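Local coordinates for 39 kDa initiator binding protein (PDB 1Q87) that probably takes part in core promoter recognition in Trichomonas vaginalis as an initiator (Inr) element-binding protein, represented here by its C-terminal domain, at residues S21-P29 with F150-L158. Residues are numbered along the deposited sequence; the frame is centred on the assembly and turned at random.
Sequences SMCIGNSTP and FDQNEPNCL
N156 grips the backbone of G25 with both ends of its carboxamide. G25 N donates to N156 OD1 over 3.0 Å. In return, N156 ND2 gives a nearly straight bond (174°) to G25 O at 2.9 Å. The carboxamide presents its edge to the glycine oxygen: G25 O lies only 4° out of the amide plane, and the paired donor and acceptor make the side chain a mimic of a strand partner. N156 CG sits between its own backbone N and carbonyl carbon (chi1 61°), which brings the amide up to G25. S27 OG also donates to G25 O, from the opposite face of that carbonyl, so two donors hold this one oxygen.

Further along, at 21-23, one backbone hydrogen bond joins the segments: C23 N donates to N153 O at 3.1 Å. Beside it, E154 CA points its hydrogen at C23 O over 3.2 Å. Near the chain start, the backbone S21 N meets the side-chain amide oxygen N153 OD1 at 3.1 Å.

Apolar contact is slight: M22 CG rests on P155 CG at 3.7 Å, and I24 CB lies over the amide of N156. The aliphatic part of E154 runs extended alongside G25, its CG 3.4 Å from G25 N, toward a carboxylate whose OE1 accepts from W170 NE1.

The segment 150-158 makes the connection between antiparallel strands 147-151 and 157-162, turning twice through type I turns. Strand 165-171 flanks it, N171 O taking a second N156 ND2 bond; helix 95-105 packs on M22, I24 and P155, and the loop 21-28 leads into helix 29-47, N-capped by T28.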
ATOM      1  N   SER A  21      15.727 -10.058  -1.540  1.00 84.78           N
ATOM      2  CA  SER A  21      14.765 -10.856  -2.360  1.00 82.27           C
ATOM      3  C   SER A  21      13.320 -10.441  -2.035  1.00 79.82           C
ATOM      4  O   SER A  21      12.709 -10.953  -1.089  1.00 79.43           O
ATOM      5  CB  SER A  21      14.958 -12.354  -2.094  1.00 71.35           C
ATOM      6  OG  SER A  21      14.499 -13.117  -3.200  1.00 76.66           O
ATOM      7  N   MET A  22      12.801  -9.510  -2.837  1.00 75.09           N
ATOM      8  CA  MET A  22      11.459  -8.951  -2.697  1.00 68.48           C
ATOM      9  C   MET A  22      10.332  -9.971  -2.747  1.00 66.85           C
ATOM     10  O   MET A  22      10.154 -10.679  -3.723  1.00 65.11           O
ATOM     11  CB  MET A  22      11.211  -7.905  -3.785  1.00 63.39           C
ATOM     12  CG  MET A  22       9.821  -7.267  -3.720  1.00 63.21           C
ATOM     13  SD  MET A  22       9.272  -6.552  -5.305  1.00 70.62           S
ATOM     14  CE  MET A  22      10.377  -5.179  -5.470  1.00 56.14           C
ATOM     15  N   CYS A  23       9.550 -10.017  -1.685  1.00 62.81           N
ATOM     16  CA  CYS A  23       8.438 -10.931  -1.619  1.00 62.38           C
ATOM     17  C   CYS A  23       7.434 -10.377  -0.604  1.00 60.23           C
ATOM     18  O   CYS A  23       7.809  -9.696   0.339  1.00 63.86           O
ATOM     19  CB  CYS A  23       8.944 -12.315  -1.207  1.00 60.91           C
ATOM     20  SG  CYS A  23       7.780 -13.602  -1.599  1.00 78.40           S
ATOM     21  N   ILE A  24       6.152 -10.650  -0.775  1.00 58.31           N
ATOM     22  CA  ILE A  24       5.232 -10.103   0.194  1.00 56.75           C
ATOM     23  C   ILE A  24       5.328 -10.937   1.458  1.00 53.40           C
ATOM     24  O   ILE A  24       5.649 -12.125   1.397  1.00 41.54           O
ATOM     25  CB  ILE A  24       3.801 -10.088  -0.342  1.00 54.54           C
ATOM     26  CG1 ILE A  24       3.420 -11.467  -0.859  1.00 50.22           C
ATOM     27  CG2 ILE A  24       3.699  -9.043  -1.451  1.00 42.82           C
ATOM     28  CD1 ILE A  24       1.895 -11.697  -0.911  1.00 53.08           C
ATOM     29  N   GLY A  25       5.072 -10.298   2.597  1.00 49.57           N
ATOM     30  CA  GLY A  25       5.135 -10.976   3.878  1.00 37.00           C
ATOM     31  C   GLY A  25       3.758 -11.185   4.483  1.00 45.87           C
ATOM     32  O   GLY A  25       2.745 -10.792   3.902  1.00 46.26           O
ATOM     33  N   ASN A  26       3.744 -11.795   5.665  1.00 48.84           N
ATOM     34  CA  ASN A  26       2.538 -12.119   6.403  1.00 48.31           C
ATOM     35  C   ASN A  26       1.586 -12.812   5.463  1.00 52.98           C
ATOM     36  O   ASN A  26       0.357 -12.673   5.593  1.00 49.77           O
ATOM     37  CB  ASN A  26       1.884 -10.857   6.984  1.00 47.90           C
ATOM     38  CG  ASN A  26       1.220 -11.117   8.357  1.00 48.10           C
ATOM     39  OD1 ASN A  26       0.779 -10.192   9.049  1.00 48.40           O
ATOM     40  ND2 ASN A  26       1.172 -12.377   8.749  1.00 49.58           N
ATOM     41  N   SER A  27       2.173 -13.603   4.560  1.00 54.31           N
ATOM     42  CA  SER A  27       1.416 -14.309   3.526  1.00 57.04           C
ATOM     43  C   SER A  27       1.784 -15.770   3.440  1.00 56.98           C
ATOM     44  O   SER A  27       2.968 -16.096   3.511  1.00 58.76           O
ATOM     45  CB  SER A  27       1.710 -13.690   2.141  1.00 45.31           C
ATOM     46  OG  SER A  27       1.488 -12.297   2.147  1.00 48.18           O
ATOM     47  N   THR A  28       0.795 -16.642   3.241  1.00 63.51           N
ATOM     48  CA  THR A  28       1.090 -18.065   3.100  1.00 72.06           C
ATOM     49  C   THR A  28       1.725 -18.299   1.739  1.00 71.18           C
ATOM     50  O   THR A  28       1.625 -17.462   0.838  1.00 66.87           O
ATOM     51  CB  THR A  28      -0.158 -18.966   3.163  1.00 72.57           C
ATOM     52  OG1 THR A  28      -1.045 -18.634   2.091  1.00 85.28           O
ATOM     53  CG2 THR A  28      -0.877 -18.821   4.501  1.00 77.24           C
ATOM     54  N   PRO A  29       2.406 -19.438   1.581  1.00 73.82           N
ATOM     55  CA  PRO A  29       3.078 -19.830   0.336  1.00 75.41           C
ATOM     56  C   PRO A  29       2.126 -19.726  -0.838  1.00 73.39           C
ATOM     57  O   PRO A  29       2.445 -19.123  -1.856  1.00 70.40           O
ATOM     58  CB  PRO A  29       3.494 -21.268   0.608  1.00 77.15           C
ATOM     59  CG  PRO A  29       3.832 -21.225   2.069  1.00 82.02           C
ATOM     60  CD  PRO A  29       2.688 -20.401   2.659  1.00 77.05           C
ATOM     61  N   PHE A 150       6.908   1.823   3.160  1.00 39.70           N
ATOM     62  CA  PHE A 150       6.726   0.417   2.881  1.00 39.79           C
ATOM     63  C   PHE A 150       8.122  -0.164   2.686  1.00 43.72           C
ATOM     64  O   PHE A 150       8.989   0.464   2.081  1.00 44.79           O
ATOM     65  CB  PHE A 150       5.833   0.248   1.632  1.00 43.17           C
ATOM     66  CG  PHE A 150       4.345   0.397   1.936  1.00 40.92           C
ATOM     67  CD1 PHE A 150       3.593  -0.713   2.309  1.00 37.73           C
ATOM     68  CD2 PHE A 150       3.712   1.636   1.822  1.00 33.49           C
ATOM     69  CE1 PHE A 150       2.226  -0.611   2.552  1.00 39.16           C
ATOM     70  CE2 PHE A 150       2.332   1.769   2.061  1.00 44.34           C
ATOM     71  CZ  PHE A 150       1.588   0.629   2.424  1.00 39.00           C
ATOM     72  N   ASP A 151       8.322  -1.335   3.268  1.00 40.48           N
ATOM     73  CA  ASP A 151       9.574  -2.062   3.236  1.00 45.14           C
ATOM     74  C   ASP A 151       9.862  -2.427   1.787  1.00 52.68           C
ATOM     75  O   ASP A 151       9.100  -3.166   1.160  1.00 52.34           O
ATOM     76  CB  ASP A 151       9.412  -3.331   4.104  1.00 54.13           C
ATOM     77  CG  ASP A 151      10.704  -4.181   4.231  1.00 54.88           C
ATOM     78  OD1 ASP A 151      11.444  -4.403   3.253  1.00 56.56           O
ATOM     79  OD2 ASP A 151      10.957  -4.669   5.343  1.00 62.17           O
ATOM     80  N   GLN A 152      10.958  -1.925   1.247  1.00 53.55           N
ATOM     81  CA  GLN A 152      11.278  -2.270  -0.125  1.00 61.80           C
ATOM     82  C   GLN A 152      11.382  -3.783  -0.388  1.00 60.79           C
ATOM     83  O   GLN A 152      11.114  -4.230  -1.494  1.00 66.20           O
ATOM     84  CB  GLN A 152      12.567  -1.579  -0.564  1.00 67.37           C
ATOM     85  CG  GLN A 152      12.385  -0.773  -1.838  1.00 84.68           C
ATOM     86  CD  GLN A 152      11.363   0.345  -1.680  1.00 90.18           C
ATOM     87  OE1 GLN A 152      10.192   0.104  -1.379  1.00 98.40           O
ATOM     88  NE2 GLN A 152      11.805   1.574  -1.883  1.00 95.08           N
ATOM     89  N   ASN A 153      11.752  -4.578   0.608  1.00 54.32           N
ATOM     90  CA  ASN A 153      11.861  -6.037   0.401  1.00 53.98           C
ATOM     91  C   ASN A 153      10.653  -6.891   0.742  1.00 51.79           C
ATOM     92  O   ASN A 153      10.642  -8.075   0.439  1.00 48.57           O
ATOM     93  CB  ASN A 153      13.040  -6.599   1.181  1.00 68.23           C
ATOM     94  CG  ASN A 153      14.318  -6.479   0.428  1.00 70.39           C
ATOM     95  OD1 ASN A 153      14.644  -7.347  -0.382  1.00 83.86           O
ATOM     96  ND2 ASN A 153      15.052  -5.385   0.661  1.00 75.40           N
ATOM     97  N   GLU A 154       9.657  -6.293   1.383  1.00 52.04           N
ATOM     98  CA  GLU A 154       8.410  -6.949   1.775  1.00 56.23           C
ATOM     99  C   GLU A 154       7.417  -5.784   1.541  1.00 55.93           C
ATOM    100  O   GLU A 154       6.842  -5.219   2.478  1.00 49.28           O
ATOM    101  CB  GLU A 154       8.536  -7.340   3.252  1.00 54.19           C
ATOM    102  CG  GLU A 154       7.438  -8.243   3.818  1.00 63.94           C
ATOM    103  CD  GLU A 154       7.899  -8.951   5.093  1.00 64.81           C
ATOM    104  OE1 GLU A 154       7.051  -9.369   5.901  1.00 65.61           O
ATOM    105  OE2 GLU A 154       9.123  -9.095   5.284  1.00 73.41           O
ATOM    106  N   PRO A 155       7.207  -5.428   0.263  1.00 52.27           N
ATOM    107  CA  PRO A 155       6.335  -4.325  -0.152  1.00 44.43           C
ATOM    108  C   PRO A 155       4.911  -4.133   0.374  1.00 40.44           C
ATOM    109  O   PRO A 155       4.425  -3.023   0.274  1.00 42.29           O
ATOM    110  CB  PRO A 155       6.425  -4.337  -1.683  1.00 49.87           C
ATOM    111  CG  PRO A 155       6.974  -5.658  -2.039  1.00 49.46           C
ATOM    112  CD  PRO A 155       7.319  -6.434  -0.792  1.00 50.77           C
ATOM    113  N   ASN A 156       4.254  -5.159   0.933  1.00 37.41           N
ATOM    114  CA  ASN A 156       2.910  -5.001   1.508  1.00 37.66           C
ATOM    115  C   ASN A 156       3.049  -4.670   2.993  1.00 45.36           C
ATOM    116  O   ASN A 156       2.056  -4.585   3.716  1.00 44.89           O
ATOM    117  CB  ASN A 156       2.074  -6.293   1.377  1.00 29.57           C
ATOM    118  CG  ASN A 156       2.701  -7.475   2.100  1.00 47.43           C
ATOM    119  OD1 ASN A 156       3.929  -7.615   2.137  1.00 47.01           O
ATOM    120  ND2 ASN A 156       1.859  -8.362   2.650  1.00 37.15           N
ATOM    121  N   CYS A 157       4.276  -4.479   3.459  1.00 41.57           N
ATOM    122  CA  CYS A 157       4.485  -4.179   4.875  1.00 38.08           C
ATOM    123  C   CYS A 157       4.808  -2.712   5.113  1.00 38.46           C
ATOM    124  O   CYS A 157       5.840  -2.209   4.666  1.00 42.95           O
ATOM    125  CB  CYS A 157       5.632  -5.042   5.446  1.00 48.47           C
ATOM    126  SG  CYS A 157       6.035  -4.691   7.203  1.00 51.80           S
ATOM    127  N   LEU A 158       3.924  -2.021   5.817  1.00 36.66           N
ATOM    128  CA  LEU A 158       4.170  -0.621   6.134  1.00 43.01           C
ATOM    129  C   LEU A 158       4.934  -0.564   7.466  1.00 46.41           C
ATOM    130  O   LEU A 158       4.495  -1.098   8.485  1.00 44.75           O
ATOM    131  CB  LEU A 158       2.843   0.156   6.260  1.00 41.97           C
ATOM    132  CG  LEU A 158       2.949   1.581   6.846  1.00 40.92           C
ATOM    133  CD1 LEU A 158       3.673   2.474   5.837  1.00 38.18           C
ATOM    134  CD2 LEU A 158       1.538   2.157   7.216  1.00 43.41           C
TER